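Local coordinates for protein phosphoacetylglucosamine mutase (Aspergillus lentulus, PDB 5O9X) that catalyses the interconversion of N-acetylglucosamine 6-phosphate and N-acetylglucosamine 1-phosphate, a phosphoryl-transfer step on the pathway to UDP-N-acetylglucosamine, at residues A[191-195]-A[427-433]; A[202-208]-A[436-441]; A[320-326]-A[410-414]. The protein carries 1 engineered substitution. All coordinates share one frame; numbering follows the deposited sequence.

Interaction 1 (A[191-195]-A[427-433])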
loop_
_atom_site.group_PDB
_atom_site.type_symbol
_atom_site.label_atom_id
_atom_site.label_comp_id
_atom_site.label_asym_id
_atom_site.label_seq_id
_atom_site.Cartn_x
_atom_site.Cartn_y
_atom_site.Cartn_z
ATOM N N TYR A 191 7.488 -9.443 -14.616
ATOM C CA TYR A 191 6.687 -8.265 -14.091
ATOM C C TYR A 191 6.625 -7.113 -15.115
ATOM O O TYR A 191 5.526 -6.644 -15.449
ATOM C CB TYR A 191 7.307 -7.806 -12.770
ATOM C CG TYR A 191 6.757 -6.510 -12.208
ATOM C CD1 TYR A 191 5.652 -6.545 -11.378
ATOM C CD2 TYR A 191 7.346 -5.247 -12.536
ATOM C CE1 TYR A 191 5.132 -5.367 -10.841
ATOM C CE2 TYR A 191 6.785 -4.045 -12.053
ATOM C CZ TYR A 191 5.704 -4.119 -11.216
ATOM O OH TYR A 191 5.138 -2.987 -10.695
ATOM N N TYR A 192 7.779 -6.721 -15.693
ATOM C CA TYR A 192 7.784 -5.599 -16.670
ATOM C C TYR A 192 7.002 -5.960 -17.936
ATOM O O TYR A 192 6.241 -5.109 -18.475
ATOM C CB TYR A 192 9.195 -5.188 -17.102
ATOM C CG TYR A 192 10.062 -4.738 -15.928
ATOM C CD1 TYR A 192 9.555 -3.824 -14.975
ATOM C CD2 TYR A 192 11.350 -5.262 -15.748
ATOM C CE1 TYR A 192 10.354 -3.439 -13.819
ATOM C CE2 TYR A 192 12.150 -4.907 -14.639
ATOM C CZ TYR A 192 11.649 -4.013 -13.696
ATOM O OH TYR A 192 12.425 -3.669 -12.628
ATOM N N GLU A 193 7.178 -7.215 -18.380
ATOM C CA GLU A 193 6.508 -7.722 -19.599
ATOM C C GLU A 193 4.980 -7.685 -19.434
ATOM O O GLU A 193 4.222 -7.280 -20.358
ATOM C CB GLU A 193 6.994 -9.163 -19.854
ATOM C CG GLU A 193 8.395 -9.123 -20.403
ATOM C CD GLU A 193 8.998 -10.508 -20.646
ATOM O OE1 GLU A 193 8.471 -11.501 -20.092
ATOM O OE2 GLU A 193 9.992 -10.577 -21.418
ATOM N N LYS A 194 4.515 -8.120 -18.269
ATOM C CA LYS A 194 3.058 -8.137 -18.007
ATOM C C LYS A 194 2.473 -6.739 -17.963
ATOM O O LYS A 194 1.424 -6.472 -18.600
ATOM C CB LYS A 194 2.750 -8.849 -16.694
ATOM C CG LYS A 194 1.246 -9.147 -16.484
ATOM C CD LYS A 194 1.082 -9.620 -15.027
ATOM C CE LYS A 194 -0.383 -9.871 -14.641
ATOM N NZ LYS A 194 -0.903 -11.009 -15.413
ATOM N N LEU A 195 3.111 -5.851 -17.189
ATOM C CA LEU A 195 2.656 -4.448 -17.147
ATOM C C LEU A 195 2.685 -3.833 -18.537
ATOM O O LEU A 195 1.658 -3.219 -19.011
ATOM C CB LEU A 195 3.477 -3.621 -16.147
ATOM C CG LEU A 195 2.953 -3.561 -14.715
ATOM C CD1 LEU A 195 3.177 -4.902 -14.075
ATOM C CD2 LEU A 195 3.830 -2.504 -13.998
ATOM N N ASP A 427 -0.409 -1.658 -6.483
ATOM C CA ASP A 427 0.931 -1.484 -7.056
ATOM C C ASP A 427 0.987 -0.061 -7.578
ATOM O O ASP A 427 0.322 0.236 -8.556
ATOM C CB ASP A 427 1.123 -2.563 -8.153
ATOM C CG ASP A 427 2.390 -2.355 -8.971
ATOM O OD1 ASP A 427 3.004 -1.284 -8.857
ATOM O OD2 ASP A 427 2.790 -3.241 -9.744
ATOM N N ALA A 428 1.768 0.823 -6.951
ATOM C CA ALA A 428 1.864 2.216 -7.361
ATOM C C ALA A 428 2.220 2.485 -8.837
ATOM O O ALA A 428 1.640 3.379 -9.485
ATOM C CB ALA A 428 2.777 3.011 -6.457
ATOM N N ILE A 429 3.161 1.718 -9.385
ATOM C CA ILE A 429 3.549 1.995 -10.750
ATOM C C ILE A 429 2.467 1.532 -11.720
ATOM O O ILE A 429 2.254 2.202 -12.731
ATOM C CB ILE A 429 4.897 1.311 -11.043
ATOM C CG1 ILE A 429 6.003 2.071 -10.245
ATOM C CG2 ILE A 429 5.111 1.139 -12.576
ATOM C CD1 ILE A 429 7.417 1.494 -10.312
ATOM N N SER A 430 1.801 0.383 -11.437
ATOM C CA SER A 430 0.653 -0.064 -12.262
ATOM C C SER A 430 -0.515 0.964 -12.150
ATOM O O SER A 430 -1.144 1.307 -13.147
ATOM C CB SER A 430 0.269 -1.485 -11.730
ATOM O OG SER A 430 -1.082 -1.781 -11.948
ATOM N N ASP A 431 -0.762 1.477 -10.934
ATOM C CA ASP A 431 -1.721 2.594 -10.712
ATOM C C ASP A 431 -1.345 3.852 -11.496
ATOM O O ASP A 431 -2.214 4.531 -12.063
ATOM C CB ASP A 431 -1.867 2.952 -9.257
ATOM C CG ASP A 431 -2.501 1.855 -8.420
ATOM O OD1 ASP A 431 -3.175 0.928 -8.933
ATOM O OD2 ASP A 431 -2.316 1.943 -7.164
ATOM N N MET A 432 -0.073 4.180 -11.544
ATOM C CA MET A 432 0.361 5.285 -12.408
ATOM C C MET A 432 -0.013 5.019 -13.900
ATOM O O MET A 432 -0.570 5.905 -14.563
ATOM C CB MET A 432 1.838 5.377 -12.289
ATOM C CG MET A 432 2.512 6.612 -12.778
ATOM S SD MET A 432 4.033 6.115 -13.659
ATOM C CE MET A 432 2.998 5.902 -15.182
ATOM N N LEU A 433 0.264 3.799 -14.428
ATOM C CA LEU A 433 -0.101 3.568 -15.845
ATOM C C LEU A 433 -1.648 3.634 -16.002
ATOM O O LEU A 433 -2.179 4.062 -17.034
ATOM C CB LEU A 433 0.389 2.150 -16.292
ATOM C CG LEU A 433 1.950 1.989 -16.327
ATOM C CD1 LEU A 433 2.317 0.514 -16.606
ATOM C CD2 LEU A 433 2.581 2.938 -17.375
#

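Interaction 2 (A[202-208]-A[436-441])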
loop_
_atom_site.group_PDB
_atom_site.type_symbol
_atom_site.label_atom_id
_atom_site.label_comp_id
_atom_site.label_asym_id
_atom_site.label_seq_id
_atom_site.Cartn_x
_atom_site.Cartn_y
_atom_site.Cartn_z
ATOM N N VAL A 202 -4.592 -1.668 -23.108
ATOM C CA VAL A 202 -5.461 -0.598 -22.600
ATOM C C VAL A 202 -5.295 0.671 -23.439
ATOM O O VAL A 202 -6.275 1.378 -23.588
ATOM C CB VAL A 202 -5.333 -0.258 -21.091
ATOM C CG1 VAL A 202 -5.387 -1.471 -20.179
ATOM C CG2 VAL A 202 -4.116 0.534 -20.771
ATOM N N MET A 203 -4.119 0.949 -24.005
ATOM C CA MET A 203 -3.897 2.196 -24.693
ATOM C C MET A 203 -4.387 2.175 -26.164
ATOM O O MET A 203 -4.207 3.155 -26.858
ATOM C CB MET A 203 -2.437 2.670 -24.660
ATOM C CG MET A 203 -1.970 3.106 -23.219
ATOM S SD MET A 203 -2.933 4.590 -22.742
ATOM C CE MET A 203 -2.289 5.892 -23.810
ATOM N N ARG A 204 -4.891 1.045 -26.651
ATOM C CA ARG A 204 -5.190 0.925 -28.121
ATOM C C ARG A 204 -6.104 2.112 -28.524
ATOM O O ARG A 204 -7.172 2.343 -27.912
ATOM C CB ARG A 204 -5.835 -0.418 -28.482
ATOM C CG ARG A 204 -6.248 -0.504 -29.971
ATOM C CD ARG A 204 -7.341 -1.558 -30.246
ATOM N NE ARG A 204 -6.984 -2.848 -29.639
ATOM C CZ ARG A 204 -6.152 -3.741 -30.175
ATOM N NH1 ARG A 204 -5.576 -3.515 -31.364
ATOM N NH2 ARG A 204 -5.890 -4.862 -29.507
ATOM N N GLY A 205 -5.582 2.923 -29.442
ATOM C CA GLY A 205 -6.400 3.923 -30.089
ATOM C C GLY A 205 -6.349 5.292 -29.455
ATOM O O GLY A 205 -6.993 6.197 -29.969
ATOM N N VAL A 206 -5.602 5.476 -28.349
ATOM C CA VAL A 206 -5.522 6.831 -27.731
ATOM C C VAL A 206 -4.060 7.144 -27.452
ATOM O O VAL A 206 -3.221 6.266 -27.522
ATOM C CB VAL A 206 -6.379 6.878 -26.390
ATOM C CG1 VAL A 206 -7.847 6.451 -26.642
ATOM C CG2 VAL A 206 -5.803 5.936 -25.331
ATOM N N LYS A 207 -3.773 8.353 -27.040
ATOM C CA LYS A 207 -2.414 8.760 -26.702
ATOM C C LYS A 207 -2.441 9.649 -25.488
ATOM O O LYS A 207 -3.374 10.444 -25.309
ATOM C CB LYS A 207 -1.806 9.576 -27.865
ATOM C CG LYS A 207 -1.411 8.676 -29.059
ATOM C CD LYS A 207 -0.307 9.317 -29.889
ATOM C CE LYS A 207 -0.219 8.633 -31.239
ATOM N NZ LYS A 207 1.199 8.251 -31.535
ATOM N N VAL A 208 -1.400 9.515 -24.658
ATOM C CA VAL A 208 -1.127 10.421 -23.568
ATOM C C VAL A 208 -0.714 11.771 -24.137
ATOM O O VAL A 208 -0.039 11.805 -25.138
ATOM C CB VAL A 208 0.058 9.834 -22.729
ATOM C CG1 VAL A 208 0.589 10.845 -21.737
ATOM C CG2 VAL A 208 -0.441 8.580 -22.006
ATOM N N GLU A 436 -2.612 7.254 -16.199
ATOM C CA GLU A 436 -2.207 7.733 -17.547
ATOM C C GLU A 436 -3.184 7.290 -18.663
ATOM O O GLU A 436 -3.545 8.121 -19.531
ATOM C CB GLU A 436 -0.761 7.312 -17.886
ATOM C CG GLU A 436 0.316 8.089 -17.013
ATOM C CD GLU A 436 0.192 9.618 -17.139
ATOM O OE1 GLU A 436 0.109 10.140 -18.291
ATOM O OE2 GLU A 436 0.141 10.319 -16.096
ATOM N N ALA A 437 -3.560 5.991 -18.641
ATOM C CA ALA A 437 -4.502 5.445 -19.586
ATOM C C ALA A 437 -5.857 6.133 -19.440
ATOM O O ALA A 437 -6.490 6.490 -20.456
ATOM C CB ALA A 437 -4.661 3.920 -19.368
ATOM N N ILE A 438 -6.322 6.333 -18.198
ATOM C CA ILE A 438 -7.607 6.972 -18.023
ATOM C C ILE A 438 -7.661 8.375 -18.571
ATOM O O ILE A 438 -8.638 8.764 -19.279
ATOM C CB ILE A 438 -8.113 6.935 -16.553
ATOM C CG1 ILE A 438 -8.326 5.477 -16.107
ATOM C CG2 ILE A 438 -9.486 7.710 -16.497
ATOM C CD1 ILE A 438 -8.502 5.378 -14.562
ATOM N N LEU A 439 -6.709 9.207 -18.183
ATOM C CA LEU A 439 -6.669 10.599 -18.711
ATOM C C LEU A 439 -6.577 10.603 -20.223
ATOM O O LEU A 439 -7.171 11.501 -20.870
ATOM C CB LEU A 439 -5.456 11.363 -18.183
ATOM C CG LEU A 439 -5.577 11.519 -16.643
ATOM C CD1 LEU A 439 -4.217 12.046 -16.136
ATOM C CD2 LEU A 439 -6.760 12.399 -16.149
ATOM N N ALA A 440 -5.823 9.643 -20.797
ATOM C CA ALA A 440 -5.641 9.597 -22.274
ATOM C C ALA A 440 -7.033 9.269 -22.917
ATOM O O ALA A 440 -7.378 9.845 -23.964
ATOM C CB ALA A 440 -4.634 8.510 -22.682
ATOM N N HIS A 441 -7.791 8.314 -22.330
ATOM C CA HIS A 441 -9.095 7.978 -22.873
ATOM C C HIS A 441 -10.143 9.099 -22.718
ATOM O O HIS A 441 -10.890 9.410 -23.662
ATOM C CB HIS A 441 -9.653 6.711 -22.229
ATOM C CG HIS A 441 -9.061 5.454 -22.783
ATOM N ND1 HIS A 441 -9.642 4.778 -23.837
ATOM C CD2 HIS A 441 -7.930 4.771 -22.466
ATOM C CE1 HIS A 441 -8.914 3.705 -24.117
ATOM N NE2 HIS A 441 -7.863 3.688 -23.317
HETATM O O HOH W 1 -6.007 12.046 -24.671
#

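Interaction 3 (A[320-326]-A[410-414])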
loop_
_atom_site.group_PDB
_atom_site.type_symbol
_atom_site.label_atom_id
_atom_site.label_comp_id
_atom_site.label_asym_id
_atom_site.label_seq_id
_atom_site.Cartn_x
_atom_site.Cartn_y
_atom_site.Cartn_z
ATOM N N LEU A 320 -17.082 2.655 -18.925
ATOM C CA LEU A 320 -16.795 1.525 -19.808
ATOM C C LEU A 320 -17.846 0.412 -19.684
ATOM O O LEU A 320 -18.258 -0.126 -20.705
ATOM C CB LEU A 320 -15.428 0.856 -19.518
ATOM C CG LEU A 320 -14.198 1.639 -19.953
ATOM C CD1 LEU A 320 -12.919 0.850 -19.506
ATOM C CD2 LEU A 320 -14.176 1.995 -21.469
ATOM N N ALA A 321 -18.272 0.109 -18.438
ATOM C CA ALA A 321 -19.301 -0.917 -18.236
ATOM C C ALA A 321 -20.616 -0.515 -18.904
ATOM O O ALA A 321 -21.259 -1.365 -19.542
ATOM C CB ALA A 321 -19.512 -1.184 -16.746
ATOM N N ARG A 322 -21.024 0.754 -18.792
ATOM C CA ARG A 322 -22.187 1.217 -19.502
ATOM C C ARG A 322 -22.056 1.105 -21.020
ATOM O O ARG A 322 -22.989 0.707 -21.742
ATOM C CB ARG A 322 -22.438 2.684 -19.167
ATOM C CG ARG A 322 -23.801 3.231 -19.549
ATOM C CD ARG A 322 -23.947 4.696 -19.040
ATOM N NE ARG A 322 -23.520 4.815 -17.622
ATOM C CZ ARG A 322 -22.488 5.549 -17.185
ATOM N NH1 ARG A 322 -21.785 6.293 -18.070
ATOM N NH2 ARG A 322 -22.157 5.540 -15.864
ATOM N N SER A 323 -20.931 1.580 -21.507
ATOM C CA SER A 323 -20.624 1.507 -22.936
ATOM C C SER A 323 -20.606 0.044 -23.500
ATOM O O SER A 323 -21.050 -0.207 -24.658
ATOM C CB SER A 323 -19.324 2.273 -23.151
ATOM O OG SER A 323 -18.887 2.135 -24.467
ATOM N N ALA A 324 -20.095 -0.896 -22.697
ATOM C CA ALA A 324 -19.998 -2.287 -23.053
ATOM C C ALA A 324 -21.375 -3.027 -22.928
ATOM O O ALA A 324 -21.457 -4.181 -23.329
ATOM C CB ALA A 324 -18.942 -3.017 -22.198
ATOM N N GLY A 325 -22.372 -2.402 -22.302
ATOM C CA GLY A 325 -23.749 -2.889 -22.221
ATOM C C GLY A 325 -23.886 -3.777 -21.011
ATOM O O GLY A 325 -24.832 -4.577 -20.907
ATOM N N ILE A 326 -22.955 -3.623 -20.066
ATOM C CA ILE A 326 -22.914 -4.482 -18.873
ATOM C C ILE A 326 -22.984 -3.773 -17.473
ATOM O O ILE A 326 -22.639 -4.409 -16.451
ATOM C CB ILE A 326 -21.743 -5.526 -18.922
ATOM C CG1 ILE A 326 -20.333 -4.857 -19.037
ATOM C CG2 ILE A 326 -22.069 -6.642 -19.953
ATOM C CD1 ILE A 326 -19.166 -5.829 -18.913
ATOM N N SER A 410 -15.126 -1.049 -25.748
ATOM C CA SER A 410 -15.191 -0.816 -24.310
ATOM C C SER A 410 -14.979 -2.087 -23.526
ATOM O O SER A 410 -14.265 -2.083 -22.482
ATOM C CB SER A 410 -16.520 -0.172 -23.981
ATOM O OG SER A 410 -16.445 1.214 -24.379
ATOM N N LEU A 411 -15.574 -3.200 -24.003
ATOM C CA LEU A 411 -15.352 -4.463 -23.328
ATOM C C LEU A 411 -13.864 -4.846 -23.336
ATOM O O LEU A 411 -13.274 -5.251 -22.275
ATOM C CB LEU A 411 -16.250 -5.599 -23.898
ATOM C CG LEU A 411 -16.180 -6.915 -23.078
ATOM C CD1 LEU A 411 -17.012 -6.767 -21.794
ATOM C CD2 LEU A 411 -16.796 -8.043 -23.892
ATOM N N GLU A 412 -13.213 -4.691 -24.487
ATOM C CA GLU A 412 -11.801 -5.015 -24.601
ATOM C C GLU A 412 -10.944 -4.099 -23.709
ATOM O O GLU A 412 -9.955 -4.546 -23.178
ATOM C CB GLU A 412 -11.302 -4.905 -26.070
ATOM C CG GLU A 412 -11.518 -6.249 -26.823
ATOM C CD GLU A 412 -11.388 -6.159 -28.358
ATOM O OE1 GLU A 412 -10.341 -5.662 -28.854
ATOM O OE2 GLU A 412 -12.338 -6.589 -29.076
ATOM N N CYS A 413 -11.324 -2.820 -23.601
ATOM C CA CYS A 413 -10.593 -1.909 -22.700
ATOM C C CYS A 413 -10.748 -2.436 -21.268
ATOM O O CYS A 413 -9.774 -2.558 -20.545
ATOM C CB CYS A 413 -11.137 -0.476 -22.881
ATOM S SG CYS A 413 -10.070 0.690 -22.008
ATOM N N LEU A 414 -11.947 -2.834 -20.855
ATOM C CA LEU A 414 -12.104 -3.375 -19.498
ATOM C C LEU A 414 -11.277 -4.599 -19.253
ATOM O O LEU A 414 -10.679 -4.762 -18.179
ATOM C CB LEU A 414 -13.572 -3.726 -19.181
ATOM C CG LEU A 414 -14.474 -2.633 -18.699
ATOM C CD1 LEU A 414 -15.897 -3.160 -18.776
ATOM C CD2 LEU A 414 -14.088 -2.228 -17.253
#

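Interaction 1 (A[191-195]-A[427-433])
The phenol of Y191 and the carboxylate of D427 reach toward each other from opposite directions and bridge two helices whose segment axes stay 11.8 Å apart. Y191 donates through its OH to D427 OD2 at 2.5 Å. The acceptor uses its syn lone pair, on the side of OD1, and lies in the plane of the phenol ring. Ring and carboxylate are turned only 20° from each other, giving a nearly flat, edge-on meeting. With CG of Y191 anti to the backbone N (chi1 171°), the ring extends far enough from its helix to span this distance. One ring face is backed by L195 CD1, a turn later on the same helix, and Y169 of helix 164-176 meets the ring edge-to-face.

L195 packs between the helices beside the polar pair. Its CD2 branch does the touching, coming 4.1 Å from I429 CG2 and 4.3 Å from L433 CD1, while a third contact runs to S430 CB. The side chains of L195 and I429 cross at roughly a right angle. The hydroxyl of S430 is engaged elsewhere, with the carbonyl O of L420.

D427 also occupies the N-cap position of helix 428-442. Its OD1 accepts weak capping bonds from I429 N at 3.1 Å and S430 N at 3.3 Å, whereas OD2 receives a second side-chain donor, N422 ND2, besides the phenol. The two oxygens are therefore divided between the helix end and side-chain donors. Although burial would disfavour a charge, four donors, two of them weak, and the helix N-terminus would probably help to stabilise an ionised carboxylate, coupling the start of helix 428-442 to the phenol of helix 188-202.

Interaction 2 (A[202-208]-A[436-441])
Leaving helix 188-202, the chain makes a type II turn from M203 to V206, closed by V206 N to M203 O, and then passes close beside helix 428-442, with V208 CA 4.8 Å from A440 CA. The imidazole of H441 reaches this turn. Its NE2 donates to V202 O at 2.8 Å with an N-H...O angle of 160°; the acceptor sits in the ring plane, while the donor is tilted 21° from the carbonyl plane. V206 crosses the imidazole at about a right angle and lays CG2 over one face, 3.8 Å from the ring centroid, in a CH-pi contact.

M203 reaches the helix by folding its chain at chi2 and chi3. This places SD 3.6 Å from A437 CA and CE 3.7 Å from A440 CB. M203 CE and V206 CG2 both close on the A440 methyl, whose CB also comes 3.5 Å from K207 O. V202 CG2 packs on A437 CB. Further along, V208 CG1 rests 3.5 Å from E436 OE1, whose carboxylate is claimed by R279 in a salt bridge and by the hydroxyl of Y292. A water lies within hydrogen-bonding distance of both K207 O and A440 O.

V202 is the last residue of its helix, so H441 supplies an N-H to a carbonyl at a helix C-terminus, where the partial negative charge would probably strengthen the bond. As the donor, NE2 carries a proton. The in-plane bond and V206 over a face help to set the imidazole's rotation, with F316 of helix 306-324 also meeting the ring.

Interaction 3 (A[320-326]-A[410-414])
Different first torsions bring the hydroxyls of S323 and S410 together: in S323 the OG extends opposite the backbone N (chi1 174°), whereas in S410 it lies beside the N and opposite the carbonyl carbon (chi1 -76°). The two oxygens are hydrogen-bonded at 2.6 Å, and either may be the donor. S410 CB also sits 3.7 Å from L320 O.

Apolar groups make up the rest of the contact. L320 and L414 slide past one another in opposite directions, L320 CB meeting L414 CG at 3.7 Å. The two branches of L320 part company: CD1 turns to C413 SG at 3.8 Å, and CD2 lies near S410. A324, having only a methyl, lets the backbones come close, its CA 5.1 Å from that of L411.

A Schellman motif closes the helix, with G325 at positive phi and I326 N bonded to A321 O. The turn brings I326 back against the partner helix, where its side chain crosses that of L411 at about a right angle, CD1 touching L411 CD1 at 3.7 Å.

The segments run at 140°, an inclined antiparallel pairing of helices 306-324 and 405-420, both in the domain III family region, so the contact is internal to it. The pairing extends beyond them along helix 306-324, as C413 also packs on F316 and L414 on I317, while T400 and P402 touch L411 and L330 touches A321.

Overall arrangement
Interactions 1 and 2 both use helix 428-442, and their first segments follow each other along helix 188-202 and the loop after it. Their centres lie 15 Å apart, and both join the sequence-family regions of domains II and III, so the two regions meet near both ends of helix 428-442. Interaction 3 stays within the domain III region, its segments falling between those of the other two along the chain. Its centre is 15 Å from that of interaction 2, which it touches where H441 CE1 meets C413 SG, and 22 Å from that of interaction 1. The D427 side chain is about 12 Å from the bound glucose 1,6-bisphosphate, so interaction 1 joins parts of the scaffold without D427 touching the ligand.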